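PDB 5WXU: 11S globulin, which probably serves as a seed storage protein and nutrient reservoir, and binds the plant hormone auxin (indole-3-acetic acid). Local coordinates for residues N191-Q195 against N196-Y200; P231-L234 against G235-S238. All blocks are in the same frame, centred on the assembly; numbering follows the deposited sequence.

Contact 1 of 2, residues N191-Q195 against N196-Y200. With PO4 (phosphate ion), chain N.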
loop_
_atom_site.group_PDB
_atom_site.type_symbol
_atom_site.label_atom_id
_atom_site.label_comp_id
_atom_site.label_asym_id
_atom_site.label_seq_id
_atom_site.Cartn_x
_atom_site.Cartn_y
_atom_site.Cartn_z
ATOM N N ASN B 191 -17.350 10.336 -7.420
ATOM C CA ASN B 191 -18.225 11.321 -8.025
ATOM C C ASN B 191 -17.624 12.689 -7.909
ATOM O O ASN B 191 -17.674 13.297 -6.826
ATOM C CB ASN B 191 -19.562 11.289 -7.332
ATOM C CG ASN B 191 -20.488 12.386 -7.779
ATOM O OD1 ASN B 191 -20.332 12.975 -8.884
ATOM N ND2 ASN B 191 -21.434 12.716 -6.884
ATOM N N GLN B 192 -17.065 13.203 -8.994
ATOM C CA GLN B 192 -16.456 14.526 -8.976
ATOM C C GLN B 192 -17.373 15.634 -9.463
ATOM O O GLN B 192 -16.913 16.767 -9.699
ATOM C CB GLN B 192 -15.152 14.579 -9.798
ATOM C CG GLN B 192 -14.075 13.632 -9.327
ATOM C CD GLN B 192 -12.707 13.883 -9.944
ATOM O OE1 GLN B 192 -12.408 14.988 -10.416
ATOM N NE2 GLN B 192 -11.831 12.898 -9.834
ATOM N N LEU B 193 -18.623 15.290 -9.712
ATOM C CA LEU B 193 -19.566 16.256 -10.291
ATOM C C LEU B 193 -20.165 17.101 -9.150
ATOM O O LEU B 193 -19.592 18.103 -8.808
ATOM C CB LEU B 193 -20.589 15.614 -11.179
ATOM C CG LEU B 193 -20.019 15.023 -12.463
ATOM C CD1 LEU B 193 -20.953 14.011 -13.084
ATOM C CD2 LEU B 193 -19.750 16.157 -13.473
ATOM N N ASP B 194 -21.305 16.697 -8.615
ATOM C CA ASP B 194 -21.905 17.332 -7.471
ATOM C C ASP B 194 -22.876 16.270 -6.895
ATOM O O ASP B 194 -23.004 15.135 -7.433
ATOM C CB ASP B 194 -22.616 18.619 -7.890
ATOM C CG ASP B 194 -23.649 18.344 -9.037
ATOM O OD1 ASP B 194 -24.508 17.476 -8.890
ATOM O OD2 ASP B 194 -23.536 18.949 -10.128
ATOM N N GLN B 195 -23.574 16.615 -5.833
ATOM C CA GLN B 195 -24.280 15.615 -5.054
ATOM C C GLN B 195 -25.690 15.325 -5.579
ATOM O O GLN B 195 -26.699 15.463 -4.841
ATOM C CB GLN B 195 -24.302 16.048 -3.567
ATOM C CG GLN B 195 -22.908 16.290 -2.998
ATOM C CD GLN B 195 -22.065 15.026 -3.134
ATOM O OE1 GLN B 195 -22.367 14.037 -2.515
ATOM N NE2 GLN B 195 -21.078 15.043 -4.009
ATOM N N ASN B 196 -25.743 14.908 -6.832
ATOM C CA ASN B 196 -26.993 14.583 -7.538
ATOM C C ASN B 196 -26.675 13.438 -8.461
ATOM O O ASN B 196 -25.602 13.415 -9.079
ATOM C CB ASN B 196 -27.515 15.762 -8.372
ATOM C CG ASN B 196 -27.828 16.983 -7.530
ATOM O OD1 ASN B 196 -26.986 17.930 -7.424
ATOM N ND2 ASN B 196 -28.965 16.944 -6.838
ATOM N N LEU B 197 -27.595 12.459 -8.552
ATOM C CA LEU B 197 -27.369 11.347 -9.450
ATOM C C LEU B 197 -27.670 11.664 -10.907
ATOM O O LEU B 197 -28.772 12.203 -11.207
ATOM C CB LEU B 197 -28.237 10.160 -9.008
ATOM C CG LEU B 197 -28.106 8.881 -9.779
ATOM C CD1 LEU B 197 -26.699 8.300 -9.625
ATOM C CD2 LEU B 197 -29.143 7.861 -9.294
ATOM N N ARG B 198 -26.773 11.236 -11.788
ATOM C CA ARG B 198 -26.977 11.164 -13.210
ATOM C C ARG B 198 -27.163 9.763 -13.655
ATOM O O ARG B 198 -26.447 8.830 -13.204
ATOM C CB ARG B 198 -25.782 11.705 -14.015
ATOM C CG ARG B 198 -25.632 13.197 -14.101
ATOM C CD ARG B 198 -25.060 13.811 -12.896
ATOM N NE ARG B 198 -24.661 15.219 -13.088
ATOM C CZ ARG B 198 -24.456 16.004 -12.072
ATOM N NH1 ARG B 198 -24.614 15.550 -10.851
ATOM N NH2 ARG B 198 -24.134 17.271 -12.252
ATOM N N ARG B 199 -28.154 9.544 -14.544
ATOM C CA ARG B 199 -28.321 8.261 -15.202
ATOM C C ARG B 199 -28.248 8.426 -16.682
ATOM O O ARG B 199 -29.137 8.995 -17.286
ATOM C CB ARG B 199 -29.652 7.561 -14.838
ATOM C CG ARG B 199 -29.880 7.450 -13.311
ATOM C CD ARG B 199 -31.239 6.798 -13.011
ATOM N NE ARG B 199 -31.834 7.308 -11.781
ATOM C CZ ARG B 199 -32.199 6.563 -10.748
ATOM N NH1 ARG B 199 -32.003 5.229 -10.720
ATOM N NH2 ARG B 199 -32.737 7.186 -9.704
ATOM N N TYR B 200 -27.175 7.897 -17.267
ATOM C CA TYR B 200 -26.855 8.092 -18.658
ATOM C C TYR B 200 -27.106 6.776 -19.340
ATOM O O TYR B 200 -26.380 5.844 -19.161
ATOM C CB TYR B 200 -25.418 8.611 -18.849
ATOM C CG TYR B 200 -25.259 10.121 -18.514
ATOM C CD1 TYR B 200 -26.329 10.897 -17.984
ATOM C CD2 TYR B 200 -24.109 10.781 -18.765
ATOM C CE1 TYR B 200 -26.166 12.234 -17.661
ATOM C CE2 TYR B 200 -23.919 12.117 -18.410
ATOM C CZ TYR B 200 -24.937 12.865 -17.890
ATOM O OH TYR B 200 -24.762 14.243 -17.622
HETATM P P PO4 N . -29.244 2.927 -12.839
HETATM O O1 PO4 N . -28.867 3.911 -14.058
HETATM O O2 PO4 N . -28.898 1.448 -12.878
HETATM O O3 PO4 N . -28.303 3.270 -11.677
HETATM O O4 PO4 N . -30.582 3.193 -12.146
#
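Asp-194 and Arg-198 form a two-pronged salt bridge across the turn that leads into strand 198-201. Arg-198 NH1 meets Asp-194 OD1 at 2.8 Å and Arg-198 NH2 meets Asp-194 OD2 at 2.8 Å, the second bond nearly straight at 174°. Both oxygens lie close to the guanidinium plane, yet the carboxylate is turned 40° against it: OD2 is approached on its syn side but clearly tilted from the carboxylate plane, and OD1 from above that plane. A bend at chi2 of Arg-198 (78°) brings its end back to the turn, where NH1 also donates to Asn-196 O at 2.9 Å. OD2 has a second donor, Cys-44 N of a neighbouring subunit, so the buried carboxylate is probably neutralised by Arg-198 and is also tied to that subunit.

Main-chain bonds and the amide of Asn-191 shape the turn itself. Asn-191 OD1 accepts from Leu-193 N at 3.0 Å, an Asx turn, while Asn-191 ND2 reaches Asp-194 O at 2.9 Å. Asp-194 O also receives a weak bond from Asn-196 N (2.8 Å), which closes an inverse gamma turn centred on Gln-195. These turns lie in the connection from strand 178-185 to strand 198-201, which pair in different sheets of the N-terminal cupin domain.

The apolar contribution across the turn comes from Leu-193, whose CB lies over one guanidinium face of Arg-198, offset toward the rim, and whose CD1 approaches Arg-198 NE at 3.9 Å. Farther along, Leu-197 CD2 covers the guanidinium of Arg-199, and Arg-199 NH1 donates to O4 of a phosphate ion, probably from the crystallisation liquor, which His-85 and His-168 also bind.

Contact 2 of 2, residues P231-L234 against G235-S238; sequences PQFL and GRAS
Gly-235 N to Pro-231 O (2.8 Å), Arg-236 N to Gln-232 O, Ala-237 N to Phe-233 O and Ser-238 N to Leu-234 O (2.9 Å) are successive i to i+4 bonds, the evidence for an alpha-helical repeat through helix 231-238. Ser-238 adds a side-chain bond to the last: its OG, anti to its own carbonyl carbon (chi1 -42°), turns back to donate to Leu-234 O at 2.8 Å. The same hydroxyl lies 3.8 Å from Leu-234 CD1. With alanine in place of Ser-238, Leu-234 O is likely to keep its backbone donor but lose the hydroxyl, and a small gap would probably open beside the leucine methyl.

Arg-236 runs back along the preceding turn, with CB and CG against Gln-232 O. Bent at chi3 (41°), it brings NH1 to 4.1 Å from Phe-233 CD1; ring and guanidinium planes are 22° apart, and the approach is oblique. The Phe-233 ring makes a cation-pi contact with Arg-364 of a neighbouring subunit, while Leu-234 packs on Ile-245 of helix 242-248. The chemistry thus implies a helix held by main-chain bonds, with one serine hydroxyl satisfied by sharing a carbonyl already in use, and apolar side chains engaged with a second helix and a second subunit.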
loop_
_atom_site.group_PDB
_atom_site.type_symbol
_atom_site.label_atom_id
_atom_site.label_comp_id
_atom_site.label_asym_id
_atom_site.label_seq_id
_atom_site.Cartn_x
_atom_site.Cartn_y
_atom_site.Cartn_z
ATOM N N PRO B 231 -26.705 13.362 -35.374
ATOM C CA PRO B 231 -26.616 12.012 -35.908
ATOM C C PRO B 231 -25.687 11.831 -37.057
ATOM O O PRO B 231 -25.151 10.716 -37.214
ATOM C CB PRO B 231 -28.070 11.670 -36.295
ATOM C CG PRO B 231 -28.698 12.984 -36.538
ATOM C CD PRO B 231 -28.047 13.973 -35.586
ATOM N N GLN B 232 -25.404 12.867 -37.842
ATOM C CA GLN B 232 -24.488 12.735 -38.968
ATOM C C GLN B 232 -23.055 12.639 -38.482
ATOM O O GLN B 232 -22.292 11.929 -39.035
ATOM C CB GLN B 232 -24.582 13.924 -39.946
ATOM C CG GLN B 232 -25.847 13.925 -40.801
ATOM C CD GLN B 232 -25.732 13.101 -42.085
ATOM O OE1 GLN B 232 -24.647 12.578 -42.433
ATOM N NE2 GLN B 232 -26.870 12.963 -42.798
ATOM N N PHE B 233 -22.771 13.371 -37.419
ATOM C CA PHE B 233 -21.417 13.460 -36.823
ATOM C C PHE B 233 -21.124 12.152 -36.127
ATOM O O PHE B 233 -20.147 11.458 -36.446
ATOM C CB PHE B 233 -21.407 14.664 -35.885
ATOM C CG PHE B 233 -20.025 15.079 -35.370
ATOM C CD1 PHE B 233 -18.863 14.764 -36.017
ATOM C CD2 PHE B 233 -19.949 15.822 -34.192
ATOM C CE1 PHE B 233 -17.637 15.192 -35.499
ATOM C CE2 PHE B 233 -18.732 16.224 -33.669
ATOM C CZ PHE B 233 -17.584 15.933 -34.349
ATOM N N LEU B 234 -22.064 11.727 -35.286
ATOM C CA LEU B 234 -21.954 10.420 -34.688
ATOM C C LEU B 234 -21.923 9.257 -35.705
ATOM O O LEU B 234 -21.143 8.274 -35.564
ATOM C CB LEU B 234 -23.026 10.232 -33.626
ATOM C CG LEU B 234 -22.948 8.892 -32.890
ATOM C CD1 LEU B 234 -21.642 8.660 -32.144
ATOM C CD2 LEU B 234 -24.092 8.904 -31.879
ATOM N N GLY B 235 -22.744 9.366 -36.770
ATOM C CA GLY B 235 -22.681 8.407 -37.850
ATOM C C GLY B 235 -21.331 8.310 -38.518
ATOM O O GLY B 235 -20.836 7.243 -38.712
ATOM N N ARG B 236 -20.678 9.441 -38.786
ATOM C CA ARG B 236 -19.376 9.397 -39.442
ATOM C C ARG B 236 -18.326 8.777 -38.536
ATOM O O ARG B 236 -17.477 7.998 -38.972
ATOM C CB ARG B 236 -18.958 10.784 -39.964
ATOM C CG ARG B 236 -19.584 11.020 -41.357
ATOM C CD ARG B 236 -19.814 12.490 -41.762
ATOM N NE ARG B 236 -18.697 13.378 -41.389
ATOM C CZ ARG B 236 -18.762 14.449 -40.570
ATOM N NH1 ARG B 236 -19.905 14.857 -39.996
ATOM N NH2 ARG B 236 -17.653 15.142 -40.333
ATOM N N ALA B 237 -18.433 9.105 -37.250
ATOM C CA ALA B 237 -17.528 8.503 -36.303
ATOM C C ALA B 237 -17.667 6.960 -36.184
ATOM O O ALA B 237 -16.685 6.190 -36.240
ATOM C CB ALA B 237 -17.700 9.216 -34.964
ATOM N N SER B 238 -18.925 6.506 -36.090
ATOM C CA SER B 238 -19.217 5.080 -36.015
ATOM C C SER B 238 -19.122 4.245 -37.311
ATOM O O SER B 238 -19.114 3.018 -37.227
ATOM C CB SER B 238 -20.595 4.886 -35.434
ATOM O OG SER B 238 -20.795 5.752 -34.366
#

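Contact 1 is a buried turn inside the N-terminal cupin domain, its centre about 17 Å from the centre of the chain; contact 2 lies on a helix, its centre about 37 Å from the same point, with Gln-232 and Arg-236 exposed while Leu-234 and Ala-237 are buried. Their centres are about 27 Å apart and their nearest atoms about 13 Å, so neither touches the other, and they share no helix or strand. The irregular turn is tied mostly by side-chain groups, a salt bridge and the Asn-191 amide, whereas the helix relies mainly on repeated main-chain bonds. Both meet the same neighbouring subunit of the hexamer, contact 1 largely through polar bonds and contact 2 through apolar packing and a cation-pi pair.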